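Local coordinates for protein EH1AB1 (Metagenome, PDB 6I8F) that hydrolyses esters, probably through a serine nucleophile as in many alpha/beta-hydrolase-fold esterases, at residues L201-T206 / F263-G268; E211-V216 / L272-R277. All coordinates share one frame; numbering follows the deposited sequence.

Contact 1 (L201-T206 / F263-G268); sequences LIYPAT and FVLTAG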
ATOM      1  N   LEU A 201       8.156   7.417   1.335  1.00 15.95           N
ATOM      2  CA  LEU A 201       8.253   8.254   2.522  1.00 15.96           C
ATOM      3  C   LEU A 201       7.888   7.430   3.765  1.00 15.50           C
ATOM      4  O   LEU A 201       6.726   7.129   4.017  1.00 14.09           O
ATOM      5  CB  LEU A 201       7.338   9.470   2.358  1.00 16.87           C
ATOM      6  CG  LEU A 201       7.394  10.195   1.011  1.00 16.90           C
ATOM      7  CD1 LEU A 201       6.442  11.384   1.030  1.00 17.31           C
ATOM      8  CD2 LEU A 201       8.802  10.652   0.664  1.00 17.36           C
ATOM      9  N   ILE A 202       8.916   7.056   4.529  1.00 15.36           N
ATOM     10  CA  ILE A 202       8.763   6.256   5.746  1.00 15.79           C
ATOM     11  C   ILE A 202       8.746   7.215   6.950  1.00 16.60           C
ATOM     12  O   ILE A 202       9.746   7.861   7.246  1.00 16.55           O
ATOM     13  CB  ILE A 202       9.891   5.215   5.874  1.00 15.11           C
ATOM     14  CG1 ILE A 202      10.042   4.344   4.619  1.00 15.01           C
ATOM     15  CG2 ILE A 202       9.702   4.393   7.143  1.00 15.10           C
ATOM     16  CD1 ILE A 202       8.770   3.654   4.152  1.00 15.71           C
ATOM     17  N   TYR A 203       7.596   7.268   7.627  1.00 16.85           N
ATOM     18  CA  TYR A 203       7.287   8.201   8.723  1.00 17.69           C
ATOM     19  C   TYR A 203       8.082   9.492   8.556  1.00 18.52           C
ATOM     20  O   TYR A 203       8.907   9.828   9.397  1.00 18.19           O
ATOM     21  CB  TYR A 203       7.427   7.562  10.111  1.00 17.44           C
ATOM     22  CG  TYR A 203       8.555   6.592  10.345  1.00 17.28           C
ATOM     23  CD1 TYR A 203       9.878   6.996  10.372  1.00 17.63           C
ATOM     24  CD2 TYR A 203       8.284   5.260  10.593  1.00 17.59           C
ATOM     25  CE1 TYR A 203      10.903   6.095  10.620  1.00 17.85           C
ATOM     26  CE2 TYR A 203       9.292   4.350  10.860  1.00 17.62           C
ATOM     27  CZ  TYR A 203      10.605   4.769  10.878  1.00 17.35           C
ATOM     28  OH  TYR A 203      11.578   3.857  11.141  1.00 17.64           O
ATOM     29  N   PRO A 204       7.839  10.262   7.474  1.00 19.11           N
ATOM     30  CA  PRO A 204       8.551  11.517   7.250  1.00 20.25           C
ATOM     31  C   PRO A 204       8.111  12.611   8.232  1.00 20.60           C
ATOM     32  O   PRO A 204       6.970  12.592   8.689  1.00 21.04           O
ATOM     33  CB  PRO A 204       8.133  11.899   5.819  1.00 20.03           C
ATOM     34  CG  PRO A 204       6.747  11.295   5.666  1.00 19.65           C
ATOM     35  CD  PRO A 204       6.813  10.002   6.451  1.00 19.57           C
ATOM     36  N   ALA A 205       9.035  13.522   8.553  1.00 21.48           N
ATOM     37  CA  ALA A 205       8.719  14.853   9.060  1.00 22.53           C
ATOM     38  C   ALA A 205       8.300  15.709   7.864  1.00 22.03           C
ATOM     39  O   ALA A 205       9.002  15.725   6.871  1.00 24.65           O
ATOM     40  CB  ALA A 205       9.926  15.454   9.737  1.00 22.30           C
ATOM     41  N   THR A 206       7.153  16.385   7.942  1.00 21.71           N
ATOM     42  CA  THR A 206       6.661  17.147   6.784  1.00 21.20           C
ATOM     43  C   THR A 206       6.283  18.587   7.144  1.00 21.56           C
ATOM     44  O   THR A 206       5.997  19.379   6.243  1.00 20.17           O
ATOM     45  CB  THR A 206       5.464  16.455   6.123  1.00 20.96           C
ATOM     46  OG1 THR A 206       4.365  16.466   7.039  1.00 20.11           O
ATOM     47  CG2 THR A 206       5.792  15.048   5.669  1.00 20.73           C
ATOM     48  N   PHE A 263       4.541   6.070  -1.768  1.00 15.74           N
ATOM     49  CA  PHE A 263       4.205   5.205  -0.671  1.00 15.71           C
ATOM     50  C   PHE A 263       4.497   5.998   0.606  1.00 16.43           C
ATOM     51  O   PHE A 263       5.628   6.443   0.788  1.00 18.42           O
ATOM     52  CB  PHE A 263       5.023   3.916  -0.751  1.00 14.94           C
ATOM     53  CG  PHE A 263       4.881   2.992   0.429  1.00 14.56           C
ATOM     54  CD1 PHE A 263       3.859   2.062   0.484  1.00 15.38           C
ATOM     55  CD2 PHE A 263       5.774   3.035   1.478  1.00 14.72           C
ATOM     56  CE1 PHE A 263       3.733   1.200   1.561  1.00 15.02           C
ATOM     57  CE2 PHE A 263       5.636   2.191   2.568  1.00 14.50           C
ATOM     58  CZ  PHE A 263       4.627   1.261   2.596  1.00 15.13           C
ATOM     59  N   VAL A 264       3.488   6.186   1.462  1.00 16.08           N
ATOM     60  CA  VAL A 264       3.636   6.958   2.705  1.00 15.89           C
ATOM     61  C   VAL A 264       3.249   6.045   3.875  1.00 15.70           C
ATOM     62  O   VAL A 264       2.136   5.510   3.919  1.00 15.60           O
ATOM     63  CB  VAL A 264       2.786   8.245   2.681  1.00 16.34           C
ATOM     64  CG1 VAL A 264       3.022   9.081   3.925  1.00 17.35           C
ATOM     65  CG2 VAL A 264       3.027   9.081   1.431  1.00 16.03           C
ATOM     66  N   LEU A 265       4.189   5.843   4.799  1.00 15.54           N
ATOM     67  CA  LEU A 265       3.992   4.974   5.926  1.00 15.86           C
ATOM     68  C   LEU A 265       4.050   5.811   7.209  1.00 16.35           C
ATOM     69  O   LEU A 265       4.956   6.642   7.355  1.00 15.90           O
ATOM     70  CB  LEU A 265       5.071   3.886   5.918  1.00 16.18           C
ATOM     71  CG  LEU A 265       4.977   2.850   7.041  1.00 16.01           C
ATOM     72  CD1 LEU A 265       5.513   1.506   6.582  1.00 16.70           C
ATOM     73  CD2 LEU A 265       5.728   3.309   8.281  1.00 16.26           C
ATOM     74  N   THR A 266       3.080   5.588   8.109  1.00 16.55           N
ATOM     75  CA  THR A 266       3.137   6.138   9.455  1.00 18.46           C
ATOM     76  C   THR A 266       3.160   5.016  10.497  1.00 18.51           C
ATOM     77  O   THR A 266       2.625   3.917  10.299  1.00 18.89           O
ATOM     78  CB  THR A 266       1.989   7.118   9.734  1.00 18.18           C
ATOM     79  OG1 THR A 266       0.754   6.426   9.544  1.00 17.63           O
ATOM     80  CG2 THR A 266       2.056   8.358   8.867  1.00 18.08           C
ATOM     81  N   ALA A 267       3.811   5.320  11.619  1.00 20.38           N
ATOM     82  CA  ALA A 267       3.777   4.504  12.823  1.00 20.43           C
ATOM     83  C   ALA A 267       2.690   5.063  13.750  1.00 21.51           C
ATOM     84  O   ALA A 267       2.543   6.273  13.862  1.00 20.88           O
ATOM     85  CB  ALA A 267       5.140   4.501  13.481  1.00 20.50           C
ATOM     86  N   GLY A 268       1.938   4.164  14.398  1.00 22.41           N
ATOM     87  CA  GLY A 268       0.780   4.511  15.236  1.00 24.58           C
ATOM     88  C   GLY A 268       1.140   5.362  16.449  1.00 26.39           C
ATOM     89  O   GLY A 268       0.429   6.304  16.768  1.00 27.49           O
TER
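Two neighbouring parallel strands of the central alpha/beta-hydrolase sheet, 198-202 and 262-267, meet here at their C-terminal ends, where Leu201 pairs with Val264 and Ile202 with Leu265. Leu201 is bonded to strand 262-267 through both its N and its O: N donates to Phe263 O at 2.8 Å, and O accepts from Leu265 N at 2.9 Å. One step on, Tyr203 N still reaches Leu265 O at 2.7 Å, but the bond is bent (135° at the hydrogen) and the donor is tilted from the carbonyl plane, because the chain is already leaving the sheet.

On one face of the sheet, Leu201 CD1 touches Val264 CG2 at 4.1 Å. On the other, Ile202 CD1 comes to the edge of the Phe263 ring, 3.8 Å from CE2, and also touches Leu265 CB. With CG set between its backbone N and carbonyl carbon (chi1 38°), the Tyr203 ring is folded back over its own neighbour, so that Ile202 CG2 lies 3.7 Å above the ring plane. The Leu265 side chain lies alongside, pointing the same way, and its CD2 meets Tyr203 CD2 at 4.0 Å. The phenol OH is bonded to Phe303 N, and the ring meets His300, a member of the probable Ser175-His300-Asp270 triad.

Helix 273-285 packs on the Leu201 and Val264 face, helix 310-327 covers Phe263 and Leu265, and strand 290-296 continues the sheet beyond 262-267.

Contact 2 (E211-V216 / L272-R277); sequences ESASRV and LRDEGR
Ser212, the N-cap of helix 213-219, lays its CB against Asp274 CB at 3.8 Å, while its OG accepts from Arg215 N. The same OG donates to a water that also accepts from Glu275 N and donates to Glu275 OE1. A second water joins Ser212 N to this carboxylate oxygen. Ala213 adds its methyl group beside Asp274 OD2.

Ser214 and Asp274 form a reciprocal pair. Ser214 N donates to Asp274 OD2 at 3.0 Å, approaching from above the carboxylate plane, and Asp274 N donates to Ser214 OG at 3.2 Å. The chi1 of 63° places this hydroxyl between its own N and carbonyl carbon, facing the start of helix 273-285, where it is also bonded to Pro271 O. Asp274 OD1 has weak salt-bridge contacts with Arg273.

Arg215 extends from CG to NE and grips Glu275 side-on: NE meets OE1 at 2.7 Å and NH2 meets OE2 at 3.1 Å, the latter almost straight (174°) and on the syn lone pair. The guanidinium and carboxylate are nearly coplanar, 8° apart, and Leu272 CD2 lies over one guanidinium face, 3.4 Å from NH2. Replacing Arg215 with a methionine would probably leave the buried Glu275 carboxylate without its charge partner, relying on the waters and on Thr206 N and Asp207 N, both bonded to OE2.

Two helix N-termini thus face each other, one carrying a serine N-cap, joined by a bidentate salt bridge and ordered water. Leu272 follows closely on Asp270, the probable triad acid, whose OD1 accepts from Leu272 N; the Leu272 side chain touches His300, placing this junction beside the presumed active site.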
ATOM      1  N   GLU A 211       2.433  22.370  15.444  1.00 42.48           N
ATOM      2  CA  GLU A 211       2.360  21.145  16.229  1.00 46.56           C
ATOM      3  C   GLU A 211       0.999  20.480  15.996  1.00 44.70           C
ATOM      4  O   GLU A 211      -0.031  20.988  16.428  1.00 45.70           O
ATOM      5  CB  GLU A 211       2.568  21.417  17.721  1.00 51.24           C
ATOM      6  CG  GLU A 211       4.018  21.667  18.095  1.00 56.83           C
ATOM      7  CD  GLU A 211       4.406  21.252  19.504  1.00 59.54           C
ATOM      8  OE1 GLU A 211       5.447  21.737  19.989  1.00 63.95           O
ATOM      9  OE2 GLU A 211       3.681  20.434  20.105  1.00 61.79           O
ATOM     10  N   SER A 212       1.020  19.340  15.303  1.00 38.92           N
ATOM     11  CA  SER A 212      -0.144  18.481  15.139  1.00 35.53           C
ATOM     12  C   SER A 212      -0.598  17.934  16.500  1.00 33.61           C
ATOM     13  O   SER A 212       0.172  17.924  17.467  1.00 36.32           O
ATOM     14  CB  SER A 212       0.192  17.342  14.217  1.00 34.35           C
ATOM     15  OG  SER A 212       1.084  16.447  14.868  1.00 31.66           O
ATOM     16  N   ALA A 213      -1.823  17.404  16.548  1.00 30.97           N
ATOM     17  CA  ALA A 213      -2.322  16.715  17.736  1.00 33.29           C
ATOM     18  C   ALA A 213      -1.331  15.625  18.183  1.00 34.37           C
ATOM     19  O   ALA A 213      -1.020  15.530  19.376  1.00 34.47           O
ATOM     20  CB  ALA A 213      -3.695  16.140  17.480  1.00 32.62           C
ATOM     21  N   SER A 214      -0.822  14.818  17.233  1.00 32.75           N
ATOM     22  CA  SER A 214       0.070  13.702  17.574  1.00 30.51           C
ATOM     23  C   SER A 214       1.396  14.222  18.151  1.00 31.99           C
ATOM     24  O   SER A 214       1.909  13.631  19.105  1.00 33.98           O
ATOM     25  CB  SER A 214       0.277  12.720  16.417  1.00 30.13           C
ATOM     26  OG  SER A 214       0.910  13.317  15.295  1.00 27.37           O
ATOM     27  N   ARG A 215       1.946  15.312  17.600  1.00 31.37           N
ATOM     28  CA  ARG A 215       3.156  15.934  18.178  1.00 35.60           C
ATOM     29  C   ARG A 215       2.899  16.379  19.632  1.00 39.57           C
ATOM     30  O   ARG A 215       3.758  16.196  20.491  1.00 42.58           O
ATOM     31  CB  ARG A 215       3.648  17.121  17.341  1.00 35.29           C
ATOM     32  CG  ARG A 215       4.815  16.793  16.421  1.00 38.27           C
ATOM     33  CD  ARG A 215       5.131  17.932  15.476  1.00 40.24           C
ATOM     34  NE  ARG A 215       5.983  17.555  14.356  1.00 42.54           N
ATOM     35  CZ  ARG A 215       7.219  18.009  14.146  1.00 44.88           C
ATOM     36  NH1 ARG A 215       7.891  18.610  15.112  1.00 46.65           N
ATOM     37  NH2 ARG A 215       7.779  17.862  12.963  1.00 43.43           N
ATOM     38  N   VAL A 216       1.729  16.970  19.902  1.00 42.72           N
ATOM     39  CA  VAL A 216       1.395  17.457  21.248  1.00 49.27           C
ATOM     40  C   VAL A 216       1.256  16.262  22.204  1.00 54.38           C
ATOM     41  O   VAL A 216       1.690  16.348  23.344  1.00 58.69           O
ATOM     42  CB  VAL A 216       0.125  18.334  21.271  1.00 49.42           C
ATOM     43  CG1 VAL A 216      -0.259  18.721  22.695  1.00 50.01           C
ATOM     44  CG2 VAL A 216       0.261  19.582  20.409  1.00 50.21           C
ATOM     45  N   LEU A 272       4.995  12.207  14.632  1.00 24.80           N
ATOM     46  CA  LEU A 272       4.997  12.611  13.213  1.00 23.90           C
ATOM     47  C   LEU A 272       3.868  11.922  12.426  1.00 22.52           C
ATOM     48  O   LEU A 272       3.714  12.190  11.237  1.00 20.95           O
ATOM     49  CB  LEU A 272       6.348  12.272  12.572  1.00 24.88           C
ATOM     50  CG  LEU A 272       7.585  12.988  13.116  1.00 25.92           C
ATOM     51  CD1 LEU A 272       8.776  12.719  12.214  1.00 26.45           C
ATOM     52  CD2 LEU A 272       7.367  14.483  13.248  1.00 26.18           C
ATOM     53  N   ARG A 273       3.089  11.053  13.085  1.00 22.16           N
ATOM     54  CA  ARG A 273       2.022  10.287  12.443  1.00 23.75           C
ATOM     55  C   ARG A 273       1.073  11.215  11.668  1.00 23.37           C
ATOM     56  O   ARG A 273       0.823  10.969  10.478  1.00 21.92           O
ATOM     57  CB  ARG A 273       1.258   9.464  13.490  1.00 26.01           C
ATOM     58  CG  ARG A 273       0.229   8.504  12.912  1.00 28.37           C
ATOM     59  CD  ARG A 273      -0.669   7.939  14.004  1.00 30.59           C
ATOM     60  NE  ARG A 273      -1.367   9.009  14.712  1.00 30.19           N
ATOM     61  CZ  ARG A 273      -2.151   8.842  15.771  1.00 30.84           C
ATOM     62  NH1 ARG A 273      -2.283   7.653  16.329  1.00 30.80           N
ATOM     63  NH2 ARG A 273      -2.825   9.872  16.251  1.00 30.98           N
ATOM     64  N   ASP A 274       0.543  12.261  12.326  1.00 21.86           N
ATOM     65  CA  ASP A 274      -0.530  13.083  11.735  1.00 22.65           C
ATOM     66  C   ASP A 274      -0.024  13.810  10.480  1.00 21.89           C
ATOM     67  O   ASP A 274      -0.711  13.869   9.474  1.00 23.80           O
ATOM     68  CB  ASP A 274      -1.130  14.069  12.747  1.00 24.45           C
ATOM     69  CG  ASP A 274      -1.943  13.420  13.862  1.00 26.14           C
ATOM     70  OD1 ASP A 274      -2.125  12.179  13.825  1.00 26.10           O
ATOM     71  OD2 ASP A 274      -2.398  14.167  14.762  1.00 29.19           O
ATOM     72  N   GLU A 275       1.180  14.373  10.534  1.00 21.58           N
ATOM     73  CA  GLU A 275       1.679  15.168   9.421  1.00 21.76           C
ATOM     74  C   GLU A 275       2.114  14.242   8.267  1.00 21.59           C
ATOM     75  O   GLU A 275       2.120  14.657   7.102  1.00 21.02           O
ATOM     76  CB  GLU A 275       2.762  16.124   9.919  1.00 23.06           C
ATOM     77  CG  GLU A 275       4.115  15.489  10.178  1.00 24.25           C
ATOM     78  CD  GLU A 275       5.002  16.341  11.079  1.00 25.34           C
ATOM     79  OE1 GLU A 275       4.541  16.689  12.181  1.00 26.90           O
ATOM     80  OE2 GLU A 275       6.137  16.663  10.676  1.00 25.09           O
ATOM     81  N   GLY A 276       2.472  12.990   8.583  1.00 20.71           N
ATOM     82  CA  GLY A 276       2.725  11.992   7.541  1.00 19.83           C
ATOM     83  C   GLY A 276       1.451  11.685   6.771  1.00 19.39           C
ATOM     84  O   GLY A 276       1.409  11.735   5.529  1.00 18.26           O
ATOM     85  N   ARG A 277       0.388  11.406   7.524  1.00 18.78           N
ATOM     86  CA  ARG A 277      -0.898  11.096   6.934  1.00 20.38           C
ATOM     87  C   ARG A 277      -1.408  12.309   6.143  1.00 20.36           C
ATOM     88  O   ARG A 277      -1.885  12.169   5.005  1.00 19.98           O
ATOM     89  CB  ARG A 277      -1.907  10.679   8.006  1.00 22.08           C
ATOM     90  CG  ARG A 277      -3.192  10.127   7.413  1.00 23.52           C
ATOM     91  CD  ARG A 277      -4.143   9.644   8.483  1.00 25.15           C
ATOM     92  NE  ARG A 277      -5.342   9.113   7.859  1.00 24.84           N
ATOM     93  CZ  ARG A 277      -6.467   8.846   8.498  1.00 26.22           C
ATOM     94  NH1 ARG A 277      -6.533   9.006   9.814  1.00 25.93           N
ATOM     95  NH2 ARG A 277      -7.526   8.454   7.806  1.00 24.98           N
TER
HETATM   96  O   HOH W   1       2.543  15.036  13.159  1.00 21.43           O
HETATM   97  O   HOH W   2       3.058  19.076  12.886  1.00 29.72           O

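How the contacts relate
The centres of the two contacts lie about 10 Å apart, and their segments alternate along the chain: 201-206, 211-216, 263-268, then 272-277. Each strand of contact 1 therefore leads on to a helix of contact 2, 198-202 to 213-219 and 262-267 to 273-285, so strands paired in the sheet are followed by helices that meet at their N-terminal ends. Direct links tie the two together: Thr206 OG1 lies 2.9 Å from Glu275 O, a probable hydrogen bond, and Thr266 and Ala267 pack against Arg273. The loop joining 263-268 to 272-277 carries Asp270, so both contacts frame the probable acid of the catalytic triad.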